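Local coordinates for ribonucleoside-diphosphate reductase, alpha chain (Actinobacillus ureae ATCC 25976, PDB 6DQX), which probably reduces ribonucleoside diphosphates to deoxyribonucleotides as the catalytic alpha subunit of a class Id ribonucleotide reductase, at residues G156-S161 against E201-Q206; I185-G190 against V212-D217; D191-L196 against R230-K235; T243-L248 against I550-S555. One frame throughout, in Å; residues are numbered along the deposited sequence.

Contact 1: G156-S161 against E201-Q206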
# COMPACT_ATOMS: atom_id res chain seq x y z
N GLY A 156 10.82 -9.96 6.40
CA GLY A 156 10.13 -10.17 7.67
C GLY A 156 8.93 -9.27 7.87
O GLY A 156 8.57 -8.47 7.00
N SER A 157 8.31 -9.41 9.04
CA SER A 157 7.03 -8.80 9.34
C SER A 157 7.10 -7.30 9.58
O SER A 157 6.15 -6.57 9.28
CB SER A 157 6.45 -9.49 10.58
OG SER A 157 7.31 -9.29 11.70
N PHE A 158 8.21 -6.83 10.15
CA PHE A 158 8.38 -5.40 10.37
C PHE A 158 8.45 -4.62 9.05
O PHE A 158 7.84 -3.54 8.90
CB PHE A 158 9.61 -5.13 11.22
CG PHE A 158 9.86 -3.68 11.47
CD1 PHE A 158 10.63 -2.93 10.58
CD2 PHE A 158 9.27 -3.03 12.55
CE1 PHE A 158 10.83 -1.58 10.77
CE2 PHE A 158 9.47 -1.68 12.76
CZ PHE A 158 10.25 -0.95 11.87
N ASN A 159 9.18 -5.17 8.09
CA ASN A 159 9.22 -4.64 6.73
C ASN A 159 7.80 -4.40 6.18
O ASN A 159 7.48 -3.31 5.71
CB ASN A 159 10.01 -5.62 5.85
CG ASN A 159 10.03 -5.22 4.39
OD1 ASN A 159 10.60 -4.21 4.04
ND2 ASN A 159 9.39 -6.02 3.54
N PHE A 160 6.91 -5.40 6.27
CA PHE A 160 5.54 -5.21 5.78
C PHE A 160 4.70 -4.22 6.60
O PHE A 160 3.77 -3.60 6.07
CB PHE A 160 4.80 -6.54 5.63
CG PHE A 160 5.42 -7.43 4.60
CD1 PHE A 160 5.43 -7.04 3.26
CD2 PHE A 160 6.05 -8.57 4.97
CE1 PHE A 160 6.03 -7.83 2.32
CE2 PHE A 160 6.67 -9.37 4.03
CZ PHE A 160 6.65 -9.00 2.70
N SER A 161 5.02 -4.04 7.88
CA SER A 161 4.32 -3.02 8.70
C SER A 161 4.48 -1.61 8.12
O SER A 161 3.58 -0.80 8.26
CB SER A 161 4.77 -3.07 10.17
OG SER A 161 5.97 -2.35 10.40
N GLU A 201 13.07 7.40 17.88
CA GLU A 201 13.57 8.45 17.02
C GLU A 201 14.06 7.92 15.67
O GLU A 201 14.86 7.01 15.63
CB GLU A 201 14.73 9.19 17.72
CG GLU A 201 15.09 10.51 17.09
CD GLU A 201 16.44 11.05 17.58
OE1 GLU A 201 16.99 10.55 18.59
OE2 GLU A 201 16.94 11.97 16.91
N GLY A 202 13.56 8.46 14.56
CA GLY A 202 13.95 8.01 13.22
C GLY A 202 13.40 6.67 12.72
O GLY A 202 13.54 6.37 11.52
N ASN A 203 12.77 5.87 13.59
CA ASN A 203 12.25 4.55 13.21
C ASN A 203 11.25 4.76 12.09
O ASN A 203 10.54 5.77 12.08
CB ASN A 203 11.64 3.82 14.43
CG ASN A 203 11.14 2.41 14.12
OD1 ASN A 203 10.00 2.23 13.67
ND2 ASN A 203 11.98 1.40 14.39
N PRO A 204 11.23 3.85 11.09
CA PRO A 204 10.27 4.02 10.02
C PRO A 204 8.81 4.14 10.47
O PRO A 204 8.05 4.78 9.79
CB PRO A 204 10.44 2.77 9.17
CG PRO A 204 11.81 2.29 9.46
CD PRO A 204 12.14 2.72 10.85
N ILE A 205 8.46 3.53 11.60
CA ILE A 205 7.06 3.45 12.04
C ILE A 205 6.77 4.46 13.16
O ILE A 205 7.23 4.28 14.28
CB ILE A 205 6.73 2.05 12.58
CG1 ILE A 205 7.11 0.96 11.56
CG2 ILE A 205 5.26 1.96 12.97
CD1 ILE A 205 6.47 1.10 10.21
N GLN A 206 6.01 5.49 12.84
CA GLN A 206 5.62 6.57 13.77
C GLN A 206 4.11 6.73 13.95
O GLN A 206 3.70 7.34 14.92
CB GLN A 206 6.19 7.90 13.28
CG GLN A 206 7.71 7.99 13.23
CD GLN A 206 8.36 7.82 14.59
OE1 GLN A 206 7.82 8.24 15.61
NE2 GLN A 206 9.52 7.18 14.61
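The ring of F158 reaches out from the first turn of helix 156-170 and ends against N203, P204 and I205. At CB the side chain leaves the helix with CG anti to the backbone N (chi1 179°), which carries the ring outward, to the loop 201-206. Further along the ring, CE1 passes the P204 ring at CG (4.2 Å), a loose contact, whereas CE2 packs on the CG1 methylene of I205. The tip atom CZ meets both I205 CG1 and N203 OD1, each at 3.7 Å. That amide oxygen stands at the ring edge, near its plane, and the two flat groups are turned 77° from each other. N203 OD1 is held there by the loop itself, because it accepts from I205 N (2.9 Å) in an Asx turn. S161 brings its hydroxyl over one face of the F158 ring, toward the rim. Its OG donates to F158 O (2.7 Å) in the carbonyl plane, on a lone pair, so the S161 hydroxyl is bonded within its own helix while still giving I205 CD1 a surface at 3.5 Å from OG. The side chains of I205 and F158 run antiparallel alongside one another, a mainly apolar join with no hydrogen bond across it. Around this contact, E194 and W195 of helix 192-195 flank F158 and S161, I198 touches both F158 and I205, and K162 and D165 of helix 156-170 cover I205, so the loop before strand 209-213 is laid along that helix.

Contact 2: I185-G190 against V212-D217. With EDO (1,2-ethanediol), chain G.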
# COMPACT_ATOMS: atom_id res chain seq x y z
N ILE A 185 1.81 -8.56 16.98
CA ILE A 185 2.92 -9.50 16.76
C ILE A 185 3.12 -10.34 18.04
O ILE A 185 2.98 -9.82 19.16
CB ILE A 185 4.20 -8.69 16.37
CG1 ILE A 185 5.31 -9.58 15.83
CG2 ILE A 185 4.71 -7.82 17.52
CD1 ILE A 185 5.02 -10.11 14.45
N ASP A 186 3.44 -11.63 17.89
CA ASP A 186 3.67 -12.49 19.06
C ASP A 186 5.05 -12.17 19.67
O ASP A 186 6.00 -11.85 18.94
CB ASP A 186 3.58 -13.93 18.68
CG ASP A 186 2.24 -14.26 18.02
OD1 ASP A 186 1.26 -14.61 18.73
OD2 ASP A 186 2.18 -14.10 16.79
N ILE A 187 5.13 -12.22 21.01
CA ILE A 187 6.40 -11.91 21.71
C ILE A 187 7.51 -12.90 21.36
O ILE A 187 8.69 -12.55 21.46
CB ILE A 187 6.19 -11.83 23.25
CG1 ILE A 187 7.36 -11.06 23.91
CG2 ILE A 187 5.94 -13.20 23.84
CD1 ILE A 187 7.10 -10.62 25.33
N GLU A 188 7.13 -14.11 20.92
CA GLU A 188 8.07 -15.17 20.51
C GLU A 188 8.50 -15.09 19.03
O GLU A 188 9.29 -15.91 18.60
CB GLU A 188 7.58 -16.58 20.85
CG GLU A 188 6.44 -17.15 20.01
CD GLU A 188 5.05 -16.77 20.52
OE1 GLU A 188 4.92 -15.79 21.29
OE2 GLU A 188 4.07 -17.44 20.12
N HIS A 189 8.00 -14.10 18.30
CA HIS A 189 8.22 -14.00 16.86
C HIS A 189 9.65 -13.60 16.60
O HIS A 189 10.23 -12.81 17.37
CB HIS A 189 7.30 -12.93 16.23
CG HIS A 189 7.20 -13.02 14.74
ND1 HIS A 189 8.07 -12.36 13.88
CD2 HIS A 189 6.32 -13.68 13.94
CE1 HIS A 189 7.73 -12.63 12.63
NE2 HIS A 189 6.67 -13.42 12.64
N GLY A 190 10.21 -14.11 15.51
CA GLY A 190 11.57 -13.76 15.11
C GLY A 190 11.86 -12.29 15.04
O GLY A 190 12.99 -11.88 15.32
N VAL A 212 1.48 -6.59 21.48
CA VAL A 212 2.29 -7.78 21.57
C VAL A 212 1.49 -8.92 22.20
O VAL A 212 0.89 -8.77 23.29
CB VAL A 212 3.58 -7.51 22.35
CG1 VAL A 212 4.35 -8.82 22.57
CG2 VAL A 212 4.44 -6.51 21.59
N CYS A 213 1.46 -10.04 21.50
CA CYS A 213 0.74 -11.22 21.97
C CYS A 213 1.63 -12.10 22.83
O CYS A 213 2.64 -12.62 22.37
CB CYS A 213 0.14 -12.00 20.80
SG CYS A 213 -0.57 -10.94 19.53
N VAL A 214 1.25 -12.25 24.10
CA VAL A 214 2.09 -12.88 25.11
C VAL A 214 1.37 -14.07 25.72
O VAL A 214 0.30 -13.90 26.33
CB VAL A 214 2.38 -11.87 26.26
CG1 VAL A 214 3.29 -12.51 27.31
CG2 VAL A 214 2.98 -10.60 25.72
N GLY A 215 1.96 -15.26 25.55
CA GLY A 215 1.39 -16.52 26.02
C GLY A 215 1.72 -16.84 27.48
O GLY A 215 2.67 -16.31 28.06
N HIS A 216 0.93 -17.75 28.04
CA HIS A 216 1.10 -18.20 29.42
C HIS A 216 2.45 -18.90 29.61
O HIS A 216 3.23 -18.51 30.47
CB HIS A 216 -0.05 -19.15 29.80
CG HIS A 216 0.08 -19.76 31.17
ND1 HIS A 216 -0.18 -19.05 32.32
CD2 HIS A 216 0.43 -21.01 31.56
CE1 HIS A 216 0.02 -19.83 33.37
NE2 HIS A 216 0.38 -21.03 32.93
N ASP A 217 2.74 -19.89 28.77
CA ASP A 217 3.98 -20.68 28.90
C ASP A 217 5.24 -19.80 28.75
O ASP A 217 6.20 -19.99 29.48
CB ASP A 217 4.01 -21.85 27.90
CG ASP A 217 3.00 -22.92 28.21
OD1 ASP A 217 2.55 -23.02 29.37
OD2 ASP A 217 2.66 -23.70 27.29
C1 EDO G . 11.75 -15.58 22.88
O1 EDO G . 10.98 -16.78 22.99
C2 EDO G . 11.00 -14.69 21.90
O2 EDO G . 11.57 -13.47 21.40
O HOH W 1 3.98 -16.26 23.82
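Strands 181-186 and 209-213 are the two parallel strands of a beta-alpha-beta unit, with helix 192-195 in the connection, and I185 and D186 pair with V212 and C213 at their ends. C213 carries both backbone bonds: its N donates to I185 O (2.8 Å), and its O accepts from I187 N (2.9 Å), just as strand 181-186 ends in a type I turn from D186 to H189. On one face of the sheet, D186 OD1 lies against C213 CB at 3.5 Å. The D186 carboxylate has stronger partners in Y137 OH and K251 NZ, and its side chain is about 5 Å from a bound magnesium ion. Beyond the strand end, I187 turns its side chain back to the second strand. CB sits 3.6 Å from V212 CG1, and with CG1 anti to the backbone N (chi1 -161°) the chain runs on until CD1 meets V214 CG2. L232, W233 and L236 of helix 227-243 and W218 cover this isoleucine. E188, salt-bridged to K251, reaches the start of helix 216-223 through a water that donates to its OE1 (2.7 Å) and accepts from the N-cap residue, G215 N. Ethanediol, probably from the crystallisation liquor, gives its O2 hydroxyl to I187 O at 3.0 Å.

Contact 3: D191-L196 against R230-K235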
# COMPACT_ATOMS: atom_id res chain seq x y z
N ASP A 191 10.86 -11.46 14.69
CA ASP A 191 11.05 -10.04 14.47
C ASP A 191 10.69 -9.14 15.67
O ASP A 191 10.65 -7.92 15.52
CB ASP A 191 10.26 -9.57 13.24
CG ASP A 191 10.59 -10.34 11.98
OD1 ASP A 191 11.75 -10.76 11.78
OD2 ASP A 191 9.65 -10.53 11.16
N ILE A 192 10.46 -9.73 16.84
CA ILE A 192 10.00 -8.97 18.00
C ILE A 192 10.90 -7.76 18.33
O ILE A 192 10.40 -6.68 18.61
CB ILE A 192 9.77 -9.90 19.23
CG1 ILE A 192 9.03 -9.17 20.36
CG2 ILE A 192 11.06 -10.49 19.79
CD1 ILE A 192 7.73 -8.51 19.96
N ASP A 193 12.22 -7.93 18.24
CA ASP A 193 13.15 -6.80 18.50
C ASP A 193 12.92 -5.62 17.56
O ASP A 193 13.03 -4.47 17.99
CB ASP A 193 14.62 -7.25 18.44
CG ASP A 193 15.02 -8.16 19.59
OD1 ASP A 193 14.49 -7.98 20.71
OD2 ASP A 193 15.88 -9.05 19.38
N GLU A 194 12.58 -5.88 16.29
CA GLU A 194 12.31 -4.78 15.37
C GLU A 194 11.03 -4.03 15.75
O GLU A 194 10.97 -2.83 15.68
CB GLU A 194 12.20 -5.25 13.92
CG GLU A 194 13.49 -5.81 13.34
CD GLU A 194 13.34 -6.12 11.87
OE1 GLU A 194 13.34 -7.32 11.50
OE2 GLU A 194 13.16 -5.16 11.10
N TRP A 195 9.99 -4.78 16.12
CA TRP A 195 8.71 -4.17 16.52
C TRP A 195 8.85 -3.33 17.81
O TRP A 195 8.24 -2.28 17.92
CB TRP A 195 7.65 -5.24 16.72
CG TRP A 195 7.12 -5.81 15.44
CD1 TRP A 195 7.75 -6.71 14.62
CD2 TRP A 195 5.86 -5.53 14.84
NE1 TRP A 195 6.94 -7.02 13.55
CE2 TRP A 195 5.77 -6.31 13.65
CE3 TRP A 195 4.79 -4.70 15.18
CZ2 TRP A 195 4.66 -6.27 12.81
CZ3 TRP A 195 3.67 -4.67 14.34
CH2 TRP A 195 3.63 -5.43 13.15
N LEU A 196 9.67 -3.78 18.74
CA LEU A 196 9.89 -3.04 20.01
C LEU A 196 10.54 -1.65 19.88
O LEU A 196 10.53 -0.89 20.85
CB LEU A 196 10.65 -3.91 21.03
CG LEU A 196 9.86 -5.05 21.68
CD1 LEU A 196 10.72 -5.78 22.70
CD2 LEU A 196 8.58 -4.57 22.34
N ARG A 230 13.60 -12.69 30.23
CA ARG A 230 13.70 -11.64 31.23
C ARG A 230 14.15 -10.30 30.63
O ARG A 230 13.57 -9.28 30.94
CB ARG A 230 14.58 -12.07 32.42
CG ARG A 230 13.84 -13.01 33.37
CD ARG A 230 14.63 -13.42 34.60
NE ARG A 230 14.93 -12.28 35.48
CZ ARG A 230 16.08 -11.59 35.51
NH1 ARG A 230 17.11 -11.88 34.71
NH2 ARG A 230 16.20 -10.57 36.36
N GLN A 231 15.16 -10.30 29.75
CA GLN A 231 15.60 -9.03 29.11
C GLN A 231 14.62 -8.47 28.08
O GLN A 231 14.48 -7.26 27.96
CB GLN A 231 17.02 -9.12 28.47
CG GLN A 231 18.09 -8.30 29.21
CD GLN A 231 17.69 -6.84 29.46
OE1 GLN A 231 16.95 -6.23 28.66
NE2 GLN A 231 18.17 -6.27 30.57
N LEU A 232 13.98 -9.35 27.32
CA LEU A 232 12.98 -8.92 26.36
C LEU A 232 11.78 -8.31 27.09
O LEU A 232 11.30 -7.25 26.72
CB LEU A 232 12.53 -10.10 25.51
CG LEU A 232 11.64 -9.79 24.31
CD1 LEU A 232 12.39 -8.99 23.26
CD2 LEU A 232 11.12 -11.09 23.71
N TRP A 233 11.31 -8.98 28.15
CA TRP A 233 10.17 -8.49 28.92
C TRP A 233 10.52 -7.15 29.52
O TRP A 233 9.72 -6.22 29.45
CB TRP A 233 9.80 -9.50 29.99
CG TRP A 233 8.56 -9.17 30.77
CD1 TRP A 233 8.48 -8.90 32.11
CD2 TRP A 233 7.22 -9.09 30.27
NE1 TRP A 233 7.17 -8.65 32.47
CE2 TRP A 233 6.38 -8.77 31.36
CE3 TRP A 233 6.65 -9.27 29.00
CZ2 TRP A 233 5.00 -8.61 31.22
CZ3 TRP A 233 5.27 -9.10 28.86
CH2 TRP A 233 4.46 -8.78 29.97
N ALA A 234 11.73 -7.03 30.08
CA ALA A 234 12.20 -5.75 30.63
C ALA A 234 12.17 -4.62 29.61
O ALA A 234 11.73 -3.52 29.91
CB ALA A 234 13.60 -5.89 31.22
N LYS A 235 12.61 -4.90 28.38
CA LYS A 235 12.58 -3.92 27.31
C LYS A 235 11.14 -3.51 26.94
O LYS A 235 10.85 -2.35 26.74
CB LYS A 235 13.34 -4.45 26.08
CG LYS A 235 13.46 -3.42 24.97
CD LYS A 235 14.26 -3.90 23.77
CE LYS A 235 14.29 -2.78 22.72
NZ LYS A 235 15.17 -3.07 21.56
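I192 and L196, which both touch L232, are joined within their own segment by L196 N donating to I192 O (3.0 Å). L232 CD1 reaches L196 CD1 (3.7 Å) and also I192 CG2, which CD2 meets as well at 4.0 Å. D193 OD1 comes within 3.5 Å of L232 CD1, a contact of an acidic oxygen with a methyl group rather than a bond. K235 is fully stretched, CG anti to the backbone N (chi1 -174°) and every later torsion extended, so that its methylenes lie across L196. CD passes L196 CD1 at 4.1 Å, and CE approaches L196 CB. The ammonium nitrogen ends beside helix 192-195 without a close bond: NZ is 4.4 Å from D193 O, 5.0 Å from D193 OD1, and forms a long, weak ion pair with D197 OD1. W218 of helix 216-223 and I187, in the turn after strand 181-186, also touch L232. With no hydrogen bond between the segments, the join of helix 192-195 to helix 227-243 rests on leucine and isoleucine branches and the methylenes of K235, and the opposite charges of D193, D197 and K235 probably add only a diffuse attraction along its rim.

Contact 4: T243-L248 against I550-S555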
# COMPACT_ATOMS: atom_id res chain seq x y z
N THR A 243 6.27 5.20 26.18
CA THR A 243 5.28 5.54 25.14
C THR A 243 3.80 5.27 25.46
O THR A 243 2.92 5.79 24.78
CB THR A 243 5.63 4.80 23.82
OG1 THR A 243 5.51 3.38 23.99
CG2 THR A 243 7.05 5.14 23.38
N GLY A 244 3.54 4.47 26.48
CA GLY A 244 2.20 3.97 26.76
C GLY A 244 1.94 2.61 26.12
O GLY A 244 1.09 1.86 26.60
N ILE A 245 2.70 2.28 25.07
CA ILE A 245 2.50 1.07 24.29
C ILE A 245 3.82 0.28 24.26
O ILE A 245 4.86 0.83 24.68
CB ILE A 245 1.95 1.43 22.89
CG1 ILE A 245 3.04 2.07 22.00
CG2 ILE A 245 0.72 2.32 23.01
CD1 ILE A 245 2.77 1.90 20.53
N PRO A 246 3.84 -0.96 23.78
CA PRO A 246 2.73 -1.67 23.11
C PRO A 246 1.53 -1.99 23.99
O PRO A 246 1.68 -2.14 25.19
CB PRO A 246 3.37 -2.99 22.68
CG PRO A 246 4.50 -3.20 23.64
CD PRO A 246 5.01 -1.83 23.96
N TYR A 247 0.39 -2.20 23.36
CA TYR A 247 -0.71 -2.94 24.00
C TYR A 247 -0.28 -4.37 24.32
O TYR A 247 0.61 -4.94 23.68
CB TYR A 247 -1.96 -2.99 23.07
CG TYR A 247 -2.32 -1.66 22.43
CD1 TYR A 247 -2.12 -0.47 23.10
CD2 TYR A 247 -2.87 -1.61 21.14
CE1 TYR A 247 -2.46 0.74 22.54
CE2 TYR A 247 -3.21 -0.38 20.57
CZ TYR A 247 -2.99 0.78 21.27
OH TYR A 247 -3.30 2.03 20.75
N LEU A 248 -0.88 -4.96 25.36
CA LEU A 248 -0.65 -6.35 25.69
C LEU A 248 -1.89 -7.16 25.34
O LEU A 248 -3.00 -6.77 25.68
CB LEU A 248 -0.33 -6.48 27.16
CG LEU A 248 0.98 -5.77 27.55
CD1 LEU A 248 1.11 -5.73 29.06
CD2 LEU A 248 2.16 -6.49 26.92
N ILE A 550 -4.27 -5.46 28.02
CA ILE A 550 -4.04 -4.17 28.65
C ILE A 550 -3.87 -3.17 27.51
O ILE A 550 -3.23 -3.48 26.50
CB ILE A 550 -2.78 -4.15 29.56
CG1 ILE A 550 -2.96 -5.02 30.81
CG2 ILE A 550 -2.43 -2.73 29.96
CD1 ILE A 550 -3.94 -4.48 31.82
N TYR A 551 -4.41 -1.97 27.69
CA TYR A 551 -4.39 -0.91 26.69
C TYR A 551 -3.19 0.03 26.95
O TYR A 551 -2.07 -0.43 26.79
CB TYR A 551 -5.75 -0.22 26.69
CG TYR A 551 -6.11 0.68 25.52
CD1 TYR A 551 -5.52 0.55 24.27
CD2 TYR A 551 -7.10 1.64 25.68
CE1 TYR A 551 -5.91 1.37 23.21
CE2 TYR A 551 -7.50 2.44 24.64
CZ TYR A 551 -6.89 2.31 23.42
OH TYR A 551 -7.30 3.13 22.41
N TYR A 552 -3.39 1.30 27.30
CA TYR A 552 -2.29 2.27 27.54
C TYR A 552 -1.81 2.29 28.98
O TYR A 552 -2.60 2.16 29.91
CB TYR A 552 -2.76 3.71 27.26
CG TYR A 552 -2.71 4.14 25.83
CD1 TYR A 552 -1.55 4.73 25.30
CD2 TYR A 552 -3.83 3.98 25.00
CE1 TYR A 552 -1.51 5.14 23.97
CE2 TYR A 552 -3.80 4.37 23.66
CZ TYR A 552 -2.64 4.94 23.14
OH TYR A 552 -2.61 5.34 21.82
N GLN A 553 -0.51 2.54 29.17
CA GLN A 553 0.01 2.88 30.47
C GLN A 553 0.24 4.36 30.41
O GLN A 553 1.13 4.82 29.68
CB GLN A 553 1.30 2.13 30.75
CG GLN A 553 1.91 2.38 32.12
CD GLN A 553 3.28 1.79 32.27
OE1 GLN A 553 3.50 0.60 32.01
NE2 GLN A 553 4.23 2.61 32.73
N TYR A 554 -0.61 5.11 31.11
CA TYR A 554 -0.48 6.55 31.21
C TYR A 554 0.51 6.90 32.29
O TYR A 554 0.79 6.12 33.21
CB TYR A 554 -1.82 7.22 31.50
CG TYR A 554 -2.80 7.15 30.35
CD1 TYR A 554 -2.43 7.59 29.08
CD2 TYR A 554 -4.11 6.68 30.54
CE1 TYR A 554 -3.32 7.54 28.02
CE2 TYR A 554 -5.01 6.65 29.48
CZ TYR A 554 -4.61 7.07 28.22
OH TYR A 554 -5.46 7.04 27.14
N SER A 555 1.05 8.10 32.18
CA SER A 555 1.95 8.66 33.17
C SER A 555 1.24 9.80 33.90
O SER A 555 0.10 10.14 33.57
CB SER A 555 3.21 9.18 32.49
OG SER A 555 4.13 9.63 33.46
O HOH W 2 -5.74 2.96 20.09
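Segments 243-248 and 550-555 run antiparallel, 164° apart, with L248 and I550 as a hydrogen-bonded pair: L248 N donates to I550 O and I550 N to L248 O, both at 3.0 Å. Past the cis peptide before P246 and the interruption of strand 549-554 at Y551 and Y552, Q553 N gives a further bond to G244 O (3.1 Å), on a lone pair in the carbonyl plane, and G244 CA makes a CA-H...O contact to Q553 O (3.2 Å). K240 NZ also bonds G244 O, P246 O and Y551 O, tying the two segments together. Y247, Y551 and Y552 form an aromatic cluster. Y551 CD1 lies 3.5 Å from Y247 CE1, over a face of the Y247 ring, the planes inclined at 55°. Y247 in turn presents its edge to the face of Y552, planes 70° apart, while I245 CG2 packs against Y552 CE1 at 3.7 Å. A water joins Y247 OH (2.7 Å) to Y551 OH (2.8 Å). Y552 CD2 sits above the centre of the Y551 ring. Two adjacent tyrosines in the break of a late barrel strand recall the radical-transfer pair of class I reductases, to which Y551 and Y552 probably correspond, in the alpha/beta barrel of this family.

Overall arrangement
Contacts 1, 2 and 3 interlock along the chain and in space. Contacts 2 and 3 are centred about 10 Å apart, and I187 O of contact 2 touches I192 and L232 of contact 3. S157, from the helix of contact 1, joins that helix to segment 191-196, its OG hydrogen-bonding D191 OD2 (2.7 Å) and W195 NE1 (3.0 Å). Contact 4, centred about 16 Å from contact 2, continues the same sheet: strand 209-213 is flanked by 181-186 and 247-249, with V212 N bonded to Y247 O (2.9 Å). A bound magnesium ion lies about 5 Å from the D186 side chain of contact 2, whereas Y551 and Y552 of contact 4 probably belong to the radical-transfer path.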